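Local coordinates for alpha-1,3-glucanase (Streptomyces thermodiastaticus, PDB 7C7D), which hydrolyses alpha-1,3-glucan as a thermostable glycoside hydrolase of family GH87, here represented by its catalytic unit, at residues I434-F439 with H444-T449; F504-G507 with G511-V514. All blocks are in the same frame, centred on the assembly; numbering follows the deposited sequence.

Contact 1: I434-F439 with H444-T449; sequences ISNQKF and HPLAGT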
ATOM      1  N   ILE A 434      -4.139  14.392   3.018  1.00  9.86           N
ATOM      2  CA  ILE A 434      -3.618  15.121   4.172  1.00 10.41           C
ATOM      3  C   ILE A 434      -4.848  15.667   4.887  1.00 10.42           C
ATOM      4  O   ILE A 434      -5.560  16.512   4.332  1.00 11.45           O
ATOM      5  CB  ILE A 434      -2.672  16.258   3.746  1.00 11.54           C
ATOM      6  CG1 ILE A 434      -1.543  15.742   2.838  1.00 11.20           C
ATOM      7  CG2 ILE A 434      -2.142  17.018   4.980  1.00 12.91           C
ATOM      8  CD1 ILE A 434      -0.667  14.663   3.458  1.00 11.43           C
ATOM      9  N   SER A 435      -5.152  15.150   6.078  1.00 10.54           N
ATOM     10  CA  SER A 435      -6.518  15.239   6.577  1.00 11.90           C
ATOM     11  C   SER A 435      -6.598  15.541   8.068  1.00 11.08           C
ATOM     12  O   SER A 435      -5.781  15.072   8.868  1.00 12.09           O
ATOM     13  CB  SER A 435      -7.233  13.920   6.302  1.00 12.14           C
ATOM     14  OG  SER A 435      -8.539  13.960   6.832  1.00 13.33           O
ATOM     15  N   ASN A 436      -7.635  16.305   8.429  1.00 11.33           N
ATOM     16  CA  ASN A 436      -8.050  16.521   9.812  1.00 12.77           C
ATOM     17  C   ASN A 436      -9.321  15.744  10.168  1.00 13.39           C
ATOM     18  O   ASN A 436     -10.073  16.145  11.062  1.00 14.91           O
ATOM     19  CB  ASN A 436      -8.213  18.012  10.114  1.00 12.77           C
ATOM     20  CG  ASN A 436      -6.909  18.667  10.539  1.00 12.83           C
ATOM     21  OD1 ASN A 436      -5.988  17.994  11.012  1.00 13.41           O
ATOM     22  ND2 ASN A 436      -6.829  19.992  10.392  1.00 13.12           N
ATOM     23  N   GLN A 437      -9.581  14.631   9.479  1.00 13.34           N
ATOM     24  CA  GLN A 437     -10.678  13.736   9.845  1.00 13.84           C
ATOM     25  C   GLN A 437     -10.259  12.933  11.070  1.00 15.12           C
ATOM     26  O   GLN A 437      -9.263  12.203  11.033  1.00 16.17           O
ATOM     27  CB  GLN A 437     -11.007  12.810   8.675  1.00 14.31           C
ATOM     28  CG  GLN A 437     -12.252  11.955   8.903  1.00 15.68           C
ATOM     29  CD  GLN A 437     -12.739  11.252   7.647  1.00 16.02           C
ATOM     30  OE1 GLN A 437     -12.072  11.259   6.615  1.00 17.52           O
ATOM     31  NE2 GLN A 437     -13.907  10.620   7.739  1.00 17.92           N
ATOM     32  N   LYS A 438     -11.012  13.065  12.159  1.00 16.91           N
ATOM     33  CA  LYS A 438     -10.523  12.535  13.429  1.00 18.80           C
ATOM     34  C   LYS A 438     -10.889  11.075  13.677  1.00 20.49           C
ATOM     35  O   LYS A 438     -10.088  10.337  14.264  1.00 20.65           O
ATOM     36  CB  LYS A 438     -10.981  13.414  14.595  1.00 20.95           C
ATOM     37  CG  LYS A 438     -12.463  13.414  14.858  1.00 23.07           C
ATOM     38  CD  LYS A 438     -12.780  14.384  15.978  1.00 25.60           C
ATOM     39  CE  LYS A 438     -14.265  14.456  16.251  1.00 28.74           C
ATOM     40  NZ  LYS A 438     -14.541  15.382  17.378  1.00 30.47           N
ATOM     41  N   PHE A 439     -12.083  10.649  13.258  1.00 20.76           N
ATOM     42  CA  PHE A 439     -12.617   9.308  13.515  1.00 22.87           C
ATOM     43  C   PHE A 439     -12.937   9.017  14.983  1.00 24.61           C
ATOM     44  O   PHE A 439     -13.950   8.370  15.274  1.00 26.99           O
ATOM     45  CB  PHE A 439     -11.725   8.198  12.945  1.00 23.28           C
ATOM     46  CG  PHE A 439     -11.455   8.323  11.474  1.00 22.42           C
ATOM     47  CD1 PHE A 439     -12.397   7.922  10.539  1.00 23.77           C
ATOM     48  CD2 PHE A 439     -10.248   8.824  11.027  1.00 21.30           C
ATOM     49  CE1 PHE A 439     -12.137   8.032   9.180  1.00 23.59           C
ATOM     50  CE2 PHE A 439      -9.982   8.931   9.675  1.00 22.27           C
ATOM     51  CZ  PHE A 439     -10.928   8.536   8.751  1.00 22.80           C
ATOM     52  N   HIS A 444      -5.232  14.459  17.446  1.00 16.93           N
ATOM     53  CA  HIS A 444      -4.308  15.592  17.368  1.00 16.05           C
ATOM     54  C   HIS A 444      -4.234  16.094  15.938  1.00 14.95           C
ATOM     55  O   HIS A 444      -3.591  15.456  15.087  1.00 14.91           O
ATOM     56  CB  HIS A 444      -2.937  15.175  17.882  1.00 17.93           C
ATOM     57  CG  HIS A 444      -2.961  14.832  19.334  1.00 20.83           C
ATOM     58  ND1 HIS A 444      -2.643  15.744  20.317  1.00 23.03           N
ATOM     59  CD2 HIS A 444      -3.339  13.701  19.977  1.00 22.00           C
ATOM     60  CE1 HIS A 444      -2.795  15.180  21.502  1.00 22.60           C
ATOM     61  NE2 HIS A 444      -3.216  13.940  21.324  1.00 23.82           N
ATOM     62  N   PRO A 445      -4.876  17.217  15.624  1.00 14.41           N
ATOM     63  CA  PRO A 445      -4.917  17.691  14.235  1.00 14.31           C
ATOM     64  C   PRO A 445      -3.542  18.075  13.708  1.00 13.49           C
ATOM     65  O   PRO A 445      -2.566  18.215  14.448  1.00 14.16           O
ATOM     66  CB  PRO A 445      -5.840  18.912  14.301  1.00 16.46           C
ATOM     67  CG  PRO A 445      -6.627  18.740  15.553  1.00 17.92           C
ATOM     68  CD  PRO A 445      -5.728  18.022  16.515  1.00 16.63           C
ATOM     69  N   LEU A 446      -3.485  18.243  12.384  1.00 13.11           N
ATOM     70  CA  LEU A 446      -2.241  18.592  11.708  1.00 12.83           C
ATOM     71  C   LEU A 446      -1.602  19.820  12.347  1.00 12.65           C
ATOM     72  O   LEU A 446      -2.277  20.812  12.645  1.00 13.69           O
ATOM     73  CB  LEU A 446      -2.531  18.888  10.236  1.00 12.57           C
ATOM     74  CG  LEU A 446      -3.138  17.736   9.428  1.00 12.38           C
ATOM     75  CD1 LEU A 446      -3.824  18.271   8.175  1.00 13.39           C
ATOM     76  CD2 LEU A 446      -2.083  16.702   9.060  1.00 12.50           C
ATOM     77  N   ALA A 447      -0.288  19.745  12.561  1.00 13.41           N
ATOM     78  CA  ALA A 447       0.446  20.840  13.181  1.00 13.45           C
ATOM     79  C   ALA A 447       1.845  20.923  12.586  1.00 12.87           C
ATOM     80  O   ALA A 447       2.387  19.943  12.065  1.00 13.73           O
ATOM     81  CB  ALA A 447       0.542  20.681  14.704  1.00 15.22           C
ATOM     82  N   GLY A 448       2.437  22.106  12.702  1.00 14.31           N
ATOM     83  CA  GLY A 448       3.786  22.309  12.197  1.00 14.85           C
ATOM     84  C   GLY A 448       3.778  22.414  10.693  1.00 14.53           C
ATOM     85  O   GLY A 448       3.000  23.180  10.118  1.00 15.93           O
ATOM     86  N   THR A 449       4.639  21.634  10.046  1.00 14.06           N
ATOM     87  CA  THR A 449       4.770  21.630   8.597  1.00 14.25           C
ATOM     88  C   THR A 449       4.520  20.221   8.086  1.00 13.73           C
ATOM     89  O   THR A 449       5.109  19.258   8.587  1.00 15.78           O
ATOM     90  CB  THR A 449       6.174  22.077   8.190  1.00 17.39           C
ATOM     91  OG1 THR A 449       6.420  23.385   8.716  1.00 19.46           O
ATOM     92  CG2 THR A 449       6.320  22.123   6.672  1.00 19.42           C
TER
HETATM   93  O   HOH W   1      -4.734  21.533  11.693  1.00 15.02           O

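Contact 2: F504-G507 with G511-V514; sequences FVSG and GHAV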
ATOM      1  N   PHE A 504      -9.194  20.322  -2.601  1.00 10.89           N
ATOM      2  CA  PHE A 504      -9.199  21.005  -1.315  1.00 11.77           C
ATOM      3  C   PHE A 504     -10.636  20.998  -0.826  1.00 12.00           C
ATOM      4  O   PHE A 504     -11.529  21.506  -1.507  1.00 13.06           O
ATOM      5  CB  PHE A 504      -8.627  22.416  -1.473  1.00 12.74           C
ATOM      6  CG  PHE A 504      -7.287  22.409  -2.137  1.00 13.24           C
ATOM      7  CD1 PHE A 504      -6.183  21.925  -1.466  1.00 13.73           C
ATOM      8  CD2 PHE A 504      -7.145  22.779  -3.462  1.00 16.22           C
ATOM      9  CE1 PHE A 504      -4.946  21.863  -2.082  1.00 14.42           C
ATOM     10  CE2 PHE A 504      -5.916  22.717  -4.085  1.00 17.07           C
ATOM     11  CZ  PHE A 504      -4.809  22.268  -3.390  1.00 15.89           C
ATOM     12  N   VAL A 505     -10.874  20.361   0.316  1.00 11.08           N
ATOM     13  CA  VAL A 505     -12.237  20.048   0.714  1.00 11.65           C
ATOM     14  C   VAL A 505     -12.314  20.079   2.232  1.00 11.40           C
ATOM     15  O   VAL A 505     -11.322  19.855   2.928  1.00 12.36           O
ATOM     16  CB  VAL A 505     -12.666  18.680   0.124  1.00 12.94           C
ATOM     17  CG1 VAL A 505     -11.837  17.542   0.710  1.00 14.50           C
ATOM     18  CG2 VAL A 505     -14.155  18.424   0.317  1.00 14.80           C
ATOM     19  N   SER A 506     -13.503  20.368   2.745  1.00 12.51           N
ATOM     20  CA  SER A 506     -13.827  20.131   4.146  1.00 12.76           C
ATOM     21  C   SER A 506     -14.874  19.023   4.098  1.00 13.08           C
ATOM     22  O   SER A 506     -16.070  19.277   3.941  1.00 13.86           O
ATOM     23  CB  SER A 506     -14.324  21.403   4.801  1.00 13.51           C
ATOM     24  OG  SER A 506     -14.366  21.269   6.210  1.00 14.43           O
ATOM     25  N   GLY A 507     -14.401  17.782   4.203  1.00 13.47           N
ATOM     26  CA  GLY A 507     -15.150  16.627   3.734  1.00 15.09           C
ATOM     27  C   GLY A 507     -16.385  16.272   4.540  1.00 16.70           C
ATOM     28  O   GLY A 507     -17.200  15.476   4.058  1.00 18.53           O
ATOM     29  N   GLY A 511     -17.327  23.120   6.776  1.00 15.94           N
ATOM     30  CA  GLY A 511     -16.869  24.428   6.340  1.00 16.42           C
ATOM     31  C   GLY A 511     -15.616  24.945   7.009  1.00 16.58           C
ATOM     32  O   GLY A 511     -15.438  26.163   7.101  1.00 17.87           O
ATOM     33  N   HIS A 512     -14.728  24.064   7.462  1.00 15.56           N
ATOM     34  CA  HIS A 512     -13.461  24.514   8.021  1.00 15.07           C
ATOM     35  C   HIS A 512     -12.504  24.897   6.899  1.00 14.22           C
ATOM     36  O   HIS A 512     -12.481  24.275   5.831  1.00 14.16           O
ATOM     37  CB  HIS A 512     -12.822  23.408   8.857  1.00 15.19           C
ATOM     38  CG  HIS A 512     -13.704  22.889   9.946  1.00 16.47           C
ATOM     39  ND1 HIS A 512     -14.127  23.672  10.998  1.00 18.35           N
ATOM     40  CD2 HIS A 512     -14.243  21.664  10.145  1.00 16.49           C
ATOM     41  CE1 HIS A 512     -14.895  22.951  11.797  1.00 18.30           C
ATOM     42  NE2 HIS A 512     -14.979  21.730  11.304  1.00 17.61           N
ATOM     43  N   ALA A 513     -11.677  25.909   7.157  1.00 14.48           N
ATOM     44  CA  ALA A 513     -10.809  26.441   6.114  1.00 14.00           C
ATOM     45  C   ALA A 513      -9.679  25.478   5.756  1.00 12.90           C
ATOM     46  O   ALA A 513      -9.034  24.883   6.627  1.00 13.81           O
ATOM     47  CB  ALA A 513     -10.205  27.772   6.557  1.00 16.26           C
ATOM     48  N   VAL A 514      -9.444  25.336   4.455  1.00 13.08           N
ATOM     49  CA  VAL A 514      -8.185  24.821   3.940  1.00 13.00           C
ATOM     50  C   VAL A 514      -7.341  26.050   3.637  1.00 13.26           C
ATOM     51  O   VAL A 514      -7.691  26.858   2.772  1.00 14.86           O
ATOM     52  CB  VAL A 514      -8.389  23.953   2.692  1.00 13.61           C
ATOM     53  CG1 VAL A 514      -7.042  23.643   2.048  1.00 14.99           C
ATOM     54  CG2 VAL A 514      -9.116  22.669   3.054  1.00 14.66           C
TER
HETATM   55  O   HOH W   2     -17.534  21.785   4.239  1.00 15.55           O

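Contact 1: I434-F439 with H444-T449
With chi1 at -86° and chi2 at -23°, N436 swings its amide across to the loop that carries P445 and L446. L446 answers from the other side: CG stands anti to its own carbonyl carbon, which sends the isobutyl group toward the strand end at 434-435. One direct hydrogen bond joins the two segments. L446 N donates to N436 OD1 at 2.9 Å, nearly straight at 173°, and the N-H lies in the carbonyl plane on a lone pair. The same oxygen is hemmed in by carbon: L446 CG lies 3.3 Å from N436 OD1, and P445 CB lies 3.4 Å from it. The other end of the amide is used as well. N436 ND2 donates to a water at 2.9 Å and is also hydrogen-bonded to S481 O; the water donates in turn to L446 O. The amide thus serves both the N-H and the C=O of L446, one directly and one through water, which fixes its rotation. An aspartate here would probably leave the water and S481 O without their N-H donor. L446 CD1 also packs on I434 CG2 at 3.8 Å, the two side chains crossing at about a right angle. S435 turns away from this contact; its OG accepts from Q437 N in an ST turn as the strand gives way to loop. Strand 432-435 lies between the parallel strands 407-410 and 474-477 on one face of a parallel beta-helix; the loop leads to strand 449-458 on another, where I434 also packs on I450 and V452.

Contact 2: F504-G507 with G511-V514
F504 and V505 end strand 502-505, and the chain doubles back so that 511-514 runs at 146° to the end-to-end direction of 504-506. The CA atoms of S506 and G511 are 5.7 Å apart, and those of F504 and V514 are 6.6 Å apart. No direct backbone-to-backbone hydrogen bond joins the segments. G511 N donates to a water that also lies within hydrogen-bonding distance of S506 O. The side chain of S506 makes the direct polar link. Its hydroxyl reaches the returning chain because OG is anti to the backbone N (chi1 -167°). H512 N donates to S506 OG at 3.1 Å, a bent bond of 139°. The hydroxyl is also hydrogen-bonded to S478 O, so the buried oxygen has a partner on the adjacent coil. H512 CB lies beside the hydroxyl, 3.7 Å from S506 OG, while the imidazole finds its polar partner in Q510 OE1 through NE2.

This is a turn between two faces of a right-handed parallel beta-helix, the fold of the pectate lyase-like clan. Strand 502-505 lies between strands 474-477 and 530-534, one from the coil before and one from the coil after.

Apolar contacts continue from the turn. V514 CG1 meets F504 CD1 at 4.0 Å, and the two side chains cross at about a right angle. The other methyl, V514 CG2, lies 3.6 Å from V505 O. V514 also touches V476 and S478 of the preceding coil and A536 of the following one. The F504 side chain also packs against V517 and V519 of strand 517-527.

Contacts 1 and 2 come one after the other along the chain. Their centres lie about 12 Å apart and their nearest atoms about 7 Å apart, so they do not touch. Strands 432-435 and 502-505 belong to the same parallel sheet, with strand 474-477 between them. Residues 477-478 bridge the gap: D477 bonds through its backbone to I434 and N436 of contact 1 and through OD1 to G507 N of contact 2, while S478 OG is hydrogen-bonded to H512 O. Each contact closes a loop after its strand. Neither contact includes a ligand of the calcium ion.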